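Local coordinates for endo-1,4-beta-xylanase C (Paenibacillus barcinonensis, PDB 4XUR), which hydrolyses internal beta-1,4-xylosidic linkages in xylan and is represented here by its CBM22-2 domain, which binds xylo-oligosaccharides, at residues A[78-83]-A[164-169]; A[61-66]-A[143-148]; A[99-104]-A[135-140]; A[112-117]-A[124-129]. All blocks are in the same frame, centred on the assembly; numbering follows the deposited sequence.

Contact 1 of 4, residues A[78-83]-A[164-169]. With CA (calcium ion), chain G.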
loop_
_atom_site.group_PDB
_atom_site.type_symbol
_atom_site.label_atom_id
_atom_site.label_comp_id
_atom_site.label_asym_id
_atom_site.label_seq_id
_atom_site.Cartn_x
_atom_site.Cartn_y
_atom_site.Cartn_z
ATOM N N ILE A 78 7.185 -4.110 8.163
ATOM C CA ILE A 78 5.907 -4.058 7.449
ATOM C C ILE A 78 5.841 -5.141 6.403
ATOM O O ILE A 78 6.781 -5.341 5.596
ATOM C CB ILE A 78 5.653 -2.706 6.771
ATOM C CG1 ILE A 78 5.739 -1.597 7.780
ATOM C CG2 ILE A 78 4.301 -2.725 6.077
ATOM C CD1 ILE A 78 5.122 -0.260 7.324
ATOM N N SER A 79 4.703 -5.774 6.357
ATOM C CA SER A 79 4.387 -6.760 5.278
ATOM C C SER A 79 2.956 -6.706 4.821
ATOM O O SER A 79 2.073 -6.199 5.495
ATOM C CB SER A 79 4.680 -8.156 5.779
ATOM O OG SER A 79 3.824 -8.499 6.893
ATOM N N PHE A 80 2.734 -7.230 3.593
ATOM C CA PHE A 80 1.381 -7.411 3.045
ATOM C C PHE A 80 1.427 -8.344 1.863
ATOM O O PHE A 80 2.467 -8.548 1.309
ATOM C CB PHE A 80 0.698 -6.086 2.666
ATOM C CG PHE A 80 1.263 -5.359 1.471
ATOM C CD1 PHE A 80 2.256 -4.381 1.630
ATOM C CD2 PHE A 80 0.716 -5.539 0.184
ATOM C CE1 PHE A 80 2.705 -3.627 0.538
ATOM C CE2 PHE A 80 1.177 -4.819 -0.901
ATOM C CZ PHE A 80 2.165 -3.859 -0.716
ATOM N N TRP A 81 0.251 -8.879 1.503
ATOM C CA TRP A 81 0.091 -9.768 0.331
ATOM C C TRP A 81 -0.650 -9.071 -0.720
ATOM O O TRP A 81 -1.602 -8.327 -0.436
ATOM C CB TRP A 81 -0.636 -11.027 0.741
ATOM C CG TRP A 81 0.173 -11.887 1.705
ATOM C CD1 TRP A 81 0.304 -11.702 3.036
ATOM C CD2 TRP A 81 0.892 -13.084 1.395
ATOM N NE1 TRP A 81 1.126 -12.639 3.579
ATOM C CE2 TRP A 81 1.523 -13.498 2.592
ATOM C CE3 TRP A 81 1.164 -13.762 0.222
ATOM C CZ2 TRP A 81 2.308 -14.652 2.652
ATOM C CZ3 TRP A 81 1.955 -14.905 0.291
ATOM C CH2 TRP A 81 2.541 -15.307 1.479
ATOM N N ALA A 82 -0.244 -9.282 -1.967
ATOM C CA ALA A 82 -0.868 -8.603 -3.107
ATOM C C ALA A 82 -1.106 -9.595 -4.210
ATOM O O ALA A 82 -0.369 -10.614 -4.300
ATOM C CB ALA A 82 -0.007 -7.452 -3.595
ATOM N N MET A 83 -2.126 -9.311 -5.027
ATOM C CA MET A 83 -2.516 -10.157 -6.196
ATOM C C MET A 83 -3.180 -9.296 -7.260
ATOM O O MET A 83 -3.872 -8.339 -6.952
ATOM C CB MET A 83 -3.398 -11.316 -5.732
ATOM C CG MET A 83 -3.722 -12.372 -6.819
ATOM S SD MET A 83 -5.176 -11.945 -7.800
ATOM C CE MET A 83 -6.451 -12.436 -6.655
ATOM N N PHE A 164 -5.796 -4.287 -8.640
ATOM C CA PHE A 164 -5.132 -5.292 -7.841
ATOM C C PHE A 164 -5.671 -5.315 -6.394
ATOM O O PHE A 164 -6.335 -4.405 -5.966
ATOM C CB PHE A 164 -3.600 -5.137 -7.840
ATOM C CG PHE A 164 -3.087 -3.870 -7.183
ATOM C CD1 PHE A 164 -2.925 -3.814 -5.836
ATOM C CD2 PHE A 164 -2.779 -2.773 -7.951
ATOM C CE1 PHE A 164 -2.457 -2.642 -5.249
ATOM C CE2 PHE A 164 -2.273 -1.616 -7.376
ATOM C CZ PHE A 164 -2.133 -1.580 -6.003
ATOM N N TYR A 165 -5.387 -6.419 -5.739
ATOM C CA TYR A 165 -5.862 -6.752 -4.390
ATOM C C TYR A 165 -4.719 -6.699 -3.418
ATOM O O TYR A 165 -3.610 -7.068 -3.763
ATOM C CB TYR A 165 -6.441 -8.191 -4.349
ATOM C CG TYR A 165 -7.554 -8.406 -5.384
ATOM C CD1 TYR A 165 -7.230 -8.722 -6.715
ATOM C CD2 TYR A 165 -8.881 -8.199 -5.032
ATOM C CE1 TYR A 165 -8.263 -8.905 -7.680
ATOM C CE2 TYR A 165 -9.914 -8.346 -5.965
ATOM C CZ TYR A 165 -9.575 -8.730 -7.285
ATOM O OH TYR A 165 -10.579 -8.876 -8.216
ATOM N N VAL A 166 -4.992 -6.230 -2.197
ATOM C CA VAL A 166 -4.076 -6.460 -1.075
ATOM C C VAL A 166 -4.802 -7.091 0.121
ATOM O O VAL A 166 -6.017 -6.933 0.234
ATOM C CB VAL A 166 -3.365 -5.171 -0.542
ATOM C CG1 VAL A 166 -2.542 -4.514 -1.654
ATOM C CG2 VAL A 166 -4.341 -4.179 0.038
ATOM N N ASP A 167 -4.074 -7.815 0.938
ATOM C CA ASP A 167 -4.620 -8.521 2.106
ATOM C C ASP A 167 -3.528 -8.780 3.147
ATOM O O ASP A 167 -2.337 -8.682 2.866
ATOM C CB ASP A 167 -5.259 -9.864 1.657
ATOM C CG ASP A 167 -6.313 -10.382 2.585
ATOM O OD1 ASP A 167 -6.769 -9.689 3.543
ATOM O OD2 ASP A 167 -6.750 -11.525 2.308
ATOM N N ASP A 168 -3.949 -9.089 4.372
ATOM C CA ASP A 168 -3.045 -9.533 5.450
ATOM C C ASP A 168 -1.861 -8.553 5.676
ATOM O O ASP A 168 -0.683 -8.963 5.695
ATOM C CB ASP A 168 -2.557 -10.969 5.211
ATOM C CG ASP A 168 -3.661 -12.013 5.436
ATOM O OD1 ASP A 168 -4.679 -11.725 6.154
ATOM O OD2 ASP A 168 -3.533 -13.127 4.863
ATOM N N VAL A 169 -2.199 -7.286 5.814
ATOM C CA VAL A 169 -1.231 -6.217 6.071
ATOM C C VAL A 169 -0.906 -6.284 7.558
ATOM O O VAL A 169 -1.820 -6.357 8.402
ATOM C CB VAL A 169 -1.816 -4.830 5.781
ATOM C CG1 VAL A 169 -0.754 -3.790 6.044
ATOM C CG2 VAL A 169 -2.285 -4.721 4.337
HETATM CA CA CA G . -8.525 -11.341 4.099
HETATM O O HOH W 1 1.638 -10.136 6.112
HETATM O O HOH W 2 -7.281 -12.488 5.509
#
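Met83 and Tyr165 start a run of antiparallel pairing between two strands of a beta-sandwich, and they illustrate how one pair of strands can serve two very different environments. Met83–Tyr165 and Trp81–Asp167 are hydrogen-bonded pairs, each joined by two N-H to O=C bonds, with the non-hydrogen-bonded pair Ala82–Val166 between them. Tyr165 can be followed outward. Its CB lies 3.7 Å from Met83 O, and CG, placed opposite the carbonyl carbon and beside the backbone N (chi1 -55°), brings CD1 to 3.4 Å from the same oxygen, which sits at the ring edge and in its plane. Further along, CE1 runs beside the Met83 methyl, CE to CE1 being 4.1 Å; the two side chains point the same way, and the sulfur stands oblique to the ring in a Met-aromatic contact. At the end, OH is hydrogen-bonded to Lys51.

The other face looks into the sandwich. There Phe80 rests its CB on Val169 CG2 at 3.7 Å, while its CE2 meets Val166 CG1 obliquely. Past Asp167 the strand is interrupted by a G1 bulge, Asp168 and Val169 both facing Ala18, and Asp168 CB comes obliquely against Trp81 CD1. Asp167 itself turns its carboxylate away from strand 78-83 to grip the calcium ion with both oxygens; OD2 also accepts a hydrogen bond from His44 N, and Asp19, Glu21, Ser46 and Arg48 complete the protein ligands. A water ligand of the metal, 2.2 Å from the calcium ion, donates a hydrogen bond to Asp168 OD1 at 2.8 Å.

Contact 2 of 4, residues A[61-66]-A[143-148]. With XYP (beta-D-xylopyranose), chain D.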
loop_
_atom_site.group_PDB
_atom_site.type_symbol
_atom_site.label_atom_id
_atom_site.label_comp_id
_atom_site.label_asym_id
_atom_site.label_seq_id
_atom_site.Cartn_x
_atom_site.Cartn_y
_atom_site.Cartn_z
ATOM N N GLY A 61 -3.446 3.694 -5.707
ATOM C CA GLY A 61 -3.317 2.499 -4.891
ATOM C C GLY A 61 -3.861 2.696 -3.507
ATOM O O GLY A 61 -4.180 3.846 -3.134
ATOM N N PRO A 62 -4.030 1.591 -2.749
ATOM C CA PRO A 62 -4.659 1.721 -1.423
ATOM C C PRO A 62 -3.642 2.258 -0.384
ATOM O O PRO A 62 -2.519 1.769 -0.361
ATOM C CB PRO A 62 -5.050 0.248 -1.100
ATOM C CG PRO A 62 -4.007 -0.561 -1.808
ATOM C CD PRO A 62 -3.550 0.232 -3.011
ATOM N N LEU A 63 -4.054 3.208 0.402
ATOM C CA LEU A 63 -3.161 3.841 1.397
ATOM C C LEU A 63 -3.852 3.860 2.749
ATOM O O LEU A 63 -5.077 4.054 2.828
ATOM C CB LEU A 63 -2.875 5.277 0.982
ATOM C CG LEU A 63 -2.078 6.241 1.874
ATOM C CD1 LEU A 63 -1.344 7.298 1.024
ATOM C CD2 LEU A 63 -2.909 7.026 2.910
ATOM N N VAL A 64 -3.055 3.753 3.807
ATOM C CA VAL A 64 -3.491 3.972 5.184
ATOM C C VAL A 64 -2.440 4.685 6.049
ATOM O O VAL A 64 -1.242 4.358 6.016
ATOM C CB VAL A 64 -3.977 2.605 5.806
ATOM C CG1 VAL A 64 -2.821 1.583 6.010
ATOM C CG2 VAL A 64 -4.679 2.844 7.163
ATOM N N GLU A 65 -2.911 5.642 6.825
ATOM C CA GLU A 65 -2.095 6.375 7.818
ATOM C C GLU A 65 -1.696 5.373 8.923
ATOM O O GLU A 65 -2.589 4.754 9.563
ATOM C CB GLU A 65 -2.877 7.538 8.409
ATOM C CG GLU A 65 -2.146 8.263 9.530
ATOM C CD GLU A 65 -0.922 9.006 9.095
ATOM O OE1 GLU A 65 -1.088 10.008 8.367
ATOM O OE2 GLU A 65 0.239 8.637 9.479
ATOM N N VAL A 66 -0.405 5.247 9.182
ATOM C CA VAL A 66 0.026 4.345 10.275
ATOM C C VAL A 66 0.888 4.963 11.400
ATOM O O VAL A 66 1.225 4.264 12.343
ATOM C CB VAL A 66 0.733 3.099 9.730
ATOM C CG1 VAL A 66 -0.263 2.266 8.836
ATOM C CG2 VAL A 66 2.032 3.460 9.040
ATOM N N ARG A 143 2.276 7.088 5.956
ATOM C CA ARG A 143 1.190 6.235 5.443
ATOM C C ARG A 143 1.785 5.220 4.535
ATOM O O ARG A 143 2.573 5.535 3.617
ATOM C CB ARG A 143 0.173 7.097 4.693
ATOM C CG ARG A 143 -0.361 8.280 5.454
ATOM C CD ARG A 143 0.083 9.607 4.882
ATOM N NE ARG A 143 -0.232 10.764 5.773
ATOM C CZ ARG A 143 -0.265 12.028 5.436
ATOM N NH1 ARG A 143 -0.014 12.465 4.210
ATOM N NH2 ARG A 143 -0.604 12.915 6.360
ATOM N N MET A 144 1.421 3.982 4.775
ATOM C CA MET A 144 1.860 2.911 3.889
ATOM C C MET A 144 0.916 2.814 2.696
ATOM O O MET A 144 -0.260 3.018 2.831
ATOM C CB MET A 144 1.952 1.601 4.605
ATOM C CG MET A 144 0.628 1.014 5.069
ATOM S SD MET A 144 0.925 -0.608 5.804
ATOM C CE MET A 144 1.488 -1.497 4.351
ATOM N N TYR A 145 1.431 2.476 1.505
ATOM C CA TYR A 145 0.566 2.272 0.366
ATOM C C TYR A 145 1.166 1.318 -0.638
ATOM O O TYR A 145 2.392 1.055 -0.569
ATOM C CB TYR A 145 0.162 3.609 -0.312
ATOM C CG TYR A 145 1.230 4.404 -1.000
ATOM C CD1 TYR A 145 2.004 5.284 -0.269
ATOM C CD2 TYR A 145 1.390 4.373 -2.399
ATOM C CE1 TYR A 145 2.961 6.064 -0.888
ATOM C CE2 TYR A 145 2.352 5.146 -3.040
ATOM C CZ TYR A 145 3.108 6.013 -2.279
ATOM O OH TYR A 145 4.076 6.823 -2.871
ATOM N N ALA A 146 0.313 0.795 -1.527
ATOM C CA ALA A 146 0.811 -0.026 -2.634
ATOM C C ALA A 146 0.573 0.672 -3.935
ATOM O O ALA A 146 -0.393 1.385 -4.101
ATOM C CB ALA A 146 0.095 -1.397 -2.664
ATOM N N GLU A 147 1.464 0.390 -4.905
ATOM C CA GLU A 147 1.388 1.023 -6.221
ATOM C C GLU A 147 2.192 0.205 -7.227
ATOM O O GLU A 147 2.816 -0.764 -6.894
ATOM C CB GLU A 147 1.946 2.421 -6.170
ATOM C CG GLU A 147 3.439 2.495 -5.825
ATOM C CD GLU A 147 3.946 3.904 -5.773
ATOM O OE1 GLU A 147 3.342 4.839 -6.401
ATOM O OE2 GLU A 147 4.983 4.102 -5.103
ATOM N N THR A 148 2.139 0.622 -8.492
ATOM C CA THR A 148 3.066 0.083 -9.526
ATOM C C THR A 148 4.236 1.073 -9.755
ATOM O O THR A 148 4.221 2.226 -9.329
ATOM C CB THR A 148 2.319 -0.229 -10.840
ATOM O OG1 THR A 148 1.453 0.845 -11.205
ATOM C CG2 THR A 148 1.495 -1.412 -10.638
HETATM C C1 XYP D . 4.704 9.483 -6.185
HETATM C C2 XYP D . 4.935 7.987 -6.393
HETATM C C3 XYP D . 6.202 7.501 -5.700
HETATM C C4 XYP D . 7.385 8.425 -6.075
HETATM C C5 XYP D . 7.022 9.901 -5.884
HETATM O O2 XYP D . 3.846 7.262 -5.835
HETATM O O3 XYP D . 6.512 6.183 -6.080
HETATM O O4 XYP D . 8.483 8.074 -5.202
HETATM O O5 XYP D . 5.882 10.224 -6.653
HETATM O O HOH W 3 -1.237 12.798 9.279
#
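Val64 and Met144 lie side by side in the tightly packed half of this contact, CG1 of the valine 3.6 Å from CG of the methionine. Their backbones form a hydrogen-bonded antiparallel pair, and Val66 crosses the same methionine at about a right angle. The methionine then leads away into the sandwich core, toward Ile78, Phe80 and Val169. Packing is also close at Gly61, whose CA-H points almost straight at Ala146 O (3.2 Å), a buried oxygen with no hydrogen-bond partner in the model. On the face opposite Val64 and Met144, Leu63 lays CD2 against Arg143 CB and its own CB against Tyr145 CB.

The partly exposed end is polar instead. Glu65 bends back at chi2 (67°), and OE1 accepts a hydrogen bond from Arg143 NE at 2.8 Å, part of a salt bridge. The bond is nearly straight and lies in the guanidinium plane, yet it meets the carboxylate from above its own plane, the two flat groups being turned 79° apart. A water bridges OE1 and NH2, and Glu98 pairs with NH1.

From the leucine's own face, Tyr145 and then Glu147 reach the bound sugar. Tyr145 OH donates to xylose O2 at 3.0 Å, and O3 donates to Glu147 OE2 at 2.8 Å. O2 thus accepts from the tyrosine and donates to the carboxylate at OE1, a use of a beta-strand face that fits the glycan-binding site of this xylan-binding module.

Contact 3 of 4, residues A[99-104]-A[135-140]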
loop_
_atom_site.group_PDB
_atom_site.type_symbol
_atom_site.label_atom_id
_atom_site.label_comp_id
_atom_site.label_asym_id
_atom_site.label_seq_id
_atom_site.Cartn_x
_atom_site.Cartn_y
_atom_site.Cartn_z
ATOM N N LYS A 99 5.142 10.452 3.377
ATOM C CA LYS A 99 5.514 11.152 4.623
ATOM C C LYS A 99 5.187 12.646 4.582
ATOM O O LYS A 99 5.443 13.304 3.592
ATOM C CB LYS A 99 6.990 10.947 4.917
ATOM C CG LYS A 99 7.319 9.568 5.397
ATOM C CD LYS A 99 8.828 9.478 5.681
ATOM C CE LYS A 99 9.542 8.686 4.663
ATOM N NZ LYS A 99 10.912 8.430 5.098
ATOM N N GLU A 100 4.606 13.123 5.671
ATOM C CA GLU A 100 4.232 14.525 5.883
ATOM C C GLU A 100 5.046 15.027 7.102
ATOM O O GLU A 100 5.151 14.327 8.130
ATOM C CB GLU A 100 2.734 14.658 6.191
ATOM C CG GLU A 100 2.283 16.075 6.503
ATOM C CD GLU A 100 0.901 16.111 7.084
ATOM O OE1 GLU A 100 -0.047 16.043 6.345
ATOM O OE2 GLU A 100 0.761 16.199 8.336
ATOM N N PHE A 101 5.619 16.236 6.974
ATOM C CA PHE A 101 6.399 16.874 7.975
ATOM C C PHE A 101 5.768 18.252 8.287
ATOM O O PHE A 101 5.433 18.977 7.371
ATOM C CB PHE A 101 7.866 17.076 7.564
ATOM C CG PHE A 101 8.615 15.781 7.406
ATOM C CD1 PHE A 101 8.542 15.062 6.210
ATOM C CD2 PHE A 101 9.346 15.227 8.459
ATOM C CE1 PHE A 101 9.224 13.877 6.054
ATOM C CE2 PHE A 101 10.037 14.045 8.277
ATOM C CZ PHE A 101 9.969 13.363 7.066
ATOM N N ASN A 102 5.696 18.568 9.562
ATOM C CA ASN A 102 5.227 19.878 10.039
ATOM C C ASN A 102 3.845 20.191 9.559
ATOM O O ASN A 102 3.523 21.361 9.356
ATOM C CB ASN A 102 6.210 20.996 9.668
ATOM C CG ASN A 102 7.623 20.673 10.020
ATOM O OD1 ASN A 102 8.476 20.590 9.151
ATOM N ND2 ASN A 102 7.869 20.444 11.252
ATOM N N ARG A 103 3.029 19.156 9.338
ATOM C CA ARG A 103 1.659 19.365 8.864
ATOM C C ARG A 103 1.590 20.200 7.570
ATOM O O ARG A 103 0.660 20.947 7.360
ATOM C CB ARG A 103 0.799 20.020 9.942
ATOM C CG ARG A 103 0.796 19.259 11.248
ATOM C CD ARG A 103 -0.374 19.681 12.116
ATOM N NE ARG A 103 0.123 20.221 13.350
ATOM C CZ ARG A 103 0.876 19.538 14.224
ATOM N NH1 ARG A 103 1.244 18.273 13.929
ATOM N NH2 ARG A 103 1.241 20.075 15.369
ATOM N N ASP A 104 2.601 20.063 6.730
ATOM C CA ASP A 104 2.645 20.785 5.464
ATOM C C ASP A 104 2.246 19.799 4.381
ATOM O O ASP A 104 3.045 18.995 3.924
ATOM C CB ASP A 104 4.043 21.311 5.181
ATOM C CG ASP A 104 4.115 22.170 3.865
ATOM O OD1 ASP A 104 3.141 22.241 3.144
ATOM O OD2 ASP A 104 5.194 22.698 3.535
ATOM N N GLU A 135 10.971 12.274 16.506
ATOM C CA GLU A 135 10.108 13.425 16.802
ATOM C C GLU A 135 10.665 14.722 16.291
ATOM O O GLU A 135 9.954 15.542 15.706
ATOM C CB GLU A 135 9.883 13.437 18.344
ATOM C CG GLU A 135 9.167 14.688 18.858
ATOM C CD GLU A 135 7.792 14.879 18.335
ATOM O OE1 GLU A 135 7.503 16.050 17.981
ATOM O OE2 GLU A 135 7.024 13.890 18.264
ATOM N N SER A 136 11.961 14.893 16.540
ATOM C CA SER A 136 12.642 16.137 16.213
ATOM C C SER A 136 12.638 16.410 14.712
ATOM O O SER A 136 13.047 17.521 14.309
ATOM C CB SER A 136 14.049 16.165 16.840
ATOM O OG SER A 136 14.746 14.949 16.629
ATOM N N THR A 137 12.257 15.436 13.868
ATOM C CA THR A 137 12.115 15.728 12.434
ATOM C C THR A 137 10.868 16.550 12.131
ATOM O O THR A 137 10.759 17.142 11.058
ATOM C CB THR A 137 12.037 14.514 11.497
ATOM O OG1 THR A 137 10.820 13.779 11.766
ATOM C CG2 THR A 137 13.301 13.629 11.581
ATOM N N GLY A 138 9.916 16.589 13.055
ATOM C CA GLY A 138 8.619 17.211 12.805
ATOM C C GLY A 138 7.650 16.328 12.004
ATOM O O GLY A 138 6.558 16.781 11.601
ATOM N N ILE A 139 7.988 15.039 11.825
ATOM C CA ILE A 139 7.124 14.113 11.165
ATOM C C ILE A 139 5.717 14.169 11.745
ATOM O O ILE A 139 5.578 14.123 12.959
ATOM C CB ILE A 139 7.663 12.633 11.164
ATOM C CG1 ILE A 139 6.877 11.660 10.250
ATOM C CG2 ILE A 139 7.808 12.045 12.581
ATOM C CD1 ILE A 139 7.191 11.669 8.796
ATOM N N SER A 140 4.698 14.248 10.866
ATOM C CA SER A 140 3.296 14.355 11.259
ATOM C C SER A 140 2.335 13.400 10.532
ATOM O O SER A 140 1.143 13.323 10.910
ATOM C CB SER A 140 2.799 15.798 11.137
ATOM O OG SER A 140 2.894 16.276 9.791
#
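Phe101 and Ile139 form an antiparallel non-hydrogen-bonded pair, framed by Ser140 N to Glu100 O and Asn102 N to Gly138 O, where strand 90-101 ends and strand 139-147 begins. The two framing bonds are nearly straight at their hydrogens, although Asn102 N approaches Gly138 O from above the carbonyl plane. Asn102 and Arg103 then take left-handed backbone angles, as does Gly138, whose CA lies close to Asn102 ND2 (3.7 Å).

The Phe101 ring organises the apolar part. Over one of its faces sits Ile139 CD1, 3.6 Å above the plane and offset toward the rim, a CH-pi contact; the same methyl also touches the aliphatic chain of Lys99. At the ring edge, in plane, is Thr137 OG1, 3.6 Å from Phe101 CE2. That hydroxyl is engaged in an ST turn, accepting from Ile139 N, and is also hydrogen-bonded to Ala134 O.

Ser140 is the polar counterpart. With OG lying between the backbone N and the carbonyl carbon (chi1 61°), the hydroxyl turns into the bend of 100-103. It donates to Glu100 OE2 at 2.6 Å, using the anti lone pair of the carboxylate, and accepts from Arg103 N at 2.9 Å. The glutamate reaches it by an extended chain and gives its other oxygen to Arg143.

One small hydroxyl therefore ties a side chain and a turn backbone together. With a serine hydroxyl donating to OE2 and an arginine at OE1, the buried Glu100 carboxylate is probably stabilised in its charged form.

Contact 4 of 4, residues A[112-117]-A[124-129]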
loop_
_atom_site.group_PDB
_atom_site.type_symbol
_atom_site.label_atom_id
_atom_site.label_comp_id
_atom_site.label_asym_id
_atom_site.label_seq_id
_atom_site.Cartn_x
_atom_site.Cartn_y
_atom_site.Cartn_z
ATOM N N MET A 112 9.868 4.132 -1.705
ATOM C CA MET A 112 9.623 2.700 -1.804
ATOM C C MET A 112 10.447 1.947 -0.771
ATOM O O MET A 112 11.669 2.075 -0.754
ATOM C CB MET A 112 10.013 2.192 -3.204
ATOM C CG MET A 112 9.463 0.828 -3.565
ATOM S SD MET A 112 10.453 0.059 -4.869
ATOM C CE MET A 112 10.443 1.351 -6.076
ATOM N N PHE A 113 9.792 1.126 0.020
ATOM C CA PHE A 113 10.425 0.260 0.943
ATOM C C PHE A 113 10.545 -1.195 0.469
ATOM O O PHE A 113 11.408 -1.971 1.021
ATOM C CB PHE A 113 9.736 0.339 2.339
ATOM C CG PHE A 113 8.338 -0.240 2.382
ATOM C CD1 PHE A 113 8.124 -1.614 2.508
ATOM C CD2 PHE A 113 7.247 0.599 2.321
ATOM C CE1 PHE A 113 6.821 -2.117 2.572
ATOM C CE2 PHE A 113 5.948 0.100 2.402
ATOM C CZ PHE A 113 5.740 -1.247 2.555
ATOM N N ALA A 114 9.779 -1.603 -0.518
ATOM C CA ALA A 114 9.893 -2.933 -1.047
ATOM C C ALA A 114 9.147 -3.080 -2.384
ATOM O O ALA A 114 8.257 -2.296 -2.689
ATOM C CB ALA A 114 9.354 -3.956 -0.053
ATOM N N SER A 115 9.540 -4.123 -3.126
ATOM C CA SER A 115 9.070 -4.408 -4.478
ATOM C C SER A 115 9.199 -5.879 -4.748
ATOM O O SER A 115 10.224 -6.451 -4.382
ATOM C CB SER A 115 9.941 -3.677 -5.472
ATOM O OG SER A 115 9.601 -4.011 -6.828
ATOM N N THR A 116 8.178 -6.507 -5.375
ATOM C CA THR A 116 8.258 -7.883 -5.834
ATOM C C THR A 116 7.553 -7.994 -7.196
ATOM O O THR A 116 6.687 -7.172 -7.516
ATOM C CB THR A 116 7.654 -8.910 -4.860
ATOM O OG1 THR A 116 6.221 -8.848 -4.892
ATOM C CG2 THR A 116 8.079 -8.691 -3.448
ATOM N N THR A 117 7.967 -9.005 -7.991
ATOM C CA THR A 117 7.307 -9.313 -9.258
ATOM C C THR A 117 6.220 -10.395 -9.021
ATOM O O THR A 117 6.510 -11.469 -8.569
ATOM C CB THR A 117 8.355 -9.814 -10.335
ATOM O OG1 THR A 117 9.295 -8.761 -10.622
ATOM C CG2 THR A 117 7.631 -10.161 -11.661
ATOM N N LYS A 124 1.345 -12.974 -3.385
ATOM C CA LYS A 124 2.717 -12.958 -2.929
ATOM C C LYS A 124 2.927 -11.852 -1.891
ATOM O O LYS A 124 2.257 -10.823 -1.948
ATOM C CB LYS A 124 3.595 -12.752 -4.124
ATOM C CG LYS A 124 5.041 -13.148 -3.925
ATOM C CD LYS A 124 5.659 -13.367 -5.297
ATOM C CE LYS A 124 7.175 -13.162 -5.264
ATOM N NZ LYS A 124 7.692 -13.144 -6.666
ATOM N N LYS A 125 3.862 -12.086 -1.020
ATOM C CA LYS A 125 4.170 -11.172 0.104
ATOM C C LYS A 125 5.172 -10.077 -0.322
ATOM O O LYS A 125 6.118 -10.330 -1.081
ATOM C CB LYS A 125 4.728 -11.966 1.252
ATOM C CG LYS A 125 4.780 -11.173 2.557
ATOM C CD LYS A 125 5.355 -12.053 3.684
ATOM C CE LYS A 125 4.811 -11.780 5.049
ATOM N NZ LYS A 125 5.526 -12.629 6.060
ATOM N N ILE A 126 4.899 -8.844 0.101
ATOM C CA ILE A 126 5.851 -7.731 0.004
ATOM C C ILE A 126 6.229 -7.344 1.448
ATOM O O ILE A 126 5.340 -7.131 2.242
ATOM C CB ILE A 126 5.208 -6.535 -0.721
ATOM C CG1 ILE A 126 4.887 -6.874 -2.186
ATOM C CG2 ILE A 126 6.088 -5.298 -0.602
ATOM C CD1 ILE A 126 3.624 -7.622 -2.371
ATOM N N GLU A 127 7.517 -7.288 1.766
ATOM C CA GLU A 127 7.913 -6.973 3.128
ATOM C C GLU A 127 9.259 -6.258 3.214
ATOM O O GLU A 127 10.150 -6.436 2.397
ATOM C CB GLU A 127 7.899 -8.242 3.965
ATOM C CG GLU A 127 9.084 -9.184 3.688
ATOM C CD GLU A 127 9.051 -10.407 4.595
ATOM O OE1 GLU A 127 8.590 -10.295 5.770
ATOM O OE2 GLU A 127 9.487 -11.486 4.160
ATOM N N ALA A 128 9.403 -5.418 4.256
ATOM C CA ALA A 128 10.696 -4.832 4.617
ATOM C C ALA A 128 10.661 -4.274 6.030
ATOM O O ALA A 128 9.588 -4.001 6.586
ATOM C CB ALA A 128 11.085 -3.726 3.654
ATOM N N ASP A 129 11.834 -4.091 6.607
ATOM C CA ASP A 129 11.967 -3.147 7.789
ATOM C C ASP A 129 11.855 -1.720 7.260
ATOM O O ASP A 129 12.442 -1.343 6.232
ATOM C CB ASP A 129 13.304 -3.307 8.496
ATOM C CG ASP A 129 13.394 -4.501 9.426
ATOM O OD1 ASP A 129 12.473 -5.312 9.562
ATOM O OD2 ASP A 129 14.459 -4.585 10.072
#
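The Phe113 ring meets Ala128 at its edge: CD1 lies 3.8 Å from the alanine CB, close to the ring plane, and neither ring face takes a partner from 124-129. Leu97 touches the ring from the neighbouring strand. The contact shows how the two sheets of a beta-sandwich approach along one margin. Strand 109-119 is the outermost member of the four-stranded sheet, whereas 124-131 pairs with 75-83 in the other. Their segments run roughly antiparallel at 150°, but the axes stay 6.1 Å apart and no backbone-to-backbone hydrogen bond joins them. Side chains fill the gap.

At Phe113 and Ala114 a classic beta bulge, with both residues facing Gly95, lets two consecutive side chains start toward strand 124-129. Ala128 CB comes within 3.2 Å of Phe113 O, a close fit, while Ala114 CB lies 3.6 Å from Ile126 CG2.

Ile126 spans the middle with both of its branches. CG2, opposite its backbone N, reaches Ala114; CG1, opposite the carbonyl carbon (chi1 -65°), passes obliquely by Thr116, 3.6 Å from OG1. This buried threonine hydroxyl has no hydrogen-bond partner in the model and is met by hydrocarbon, including Ile126 CD1. The threonine methyl, meanwhile, touches Lys125 O.

Beyond the threonine a polar bond spans the gap. Lys124 stretches its extended chain across to the other strand, where NZ donates to Thr117 O at 2.8 Å, tilted 21° from the carbonyl plane.

Two of the four contacts carry the ligand sites of one sandwich, and the other two join its margins. Contact 1, at the calcium ion, and contact 2, at the sugar, have centres about 10 Å apart and meet in the core, where Ile78 CG2 lies 3.5 Å from Met144 CE and Phe80 CZ 3.8 Å from Ala146 CB. Contact 4 continues the sheet of contact 1 through a probable Phe80 O to Ile126 N hydrogen bond of 2.7 Å and brings its margin against the sugar-binding sheet. Contact 3 closes that sheet's far end, its centre about 27 Å from that of contact 1; the Arg143 NH2 to Glu100 OE1 salt bridge (3.2 Å) links it to contact 2. Its Lys99 side chain lies about 9 Å from a xylose.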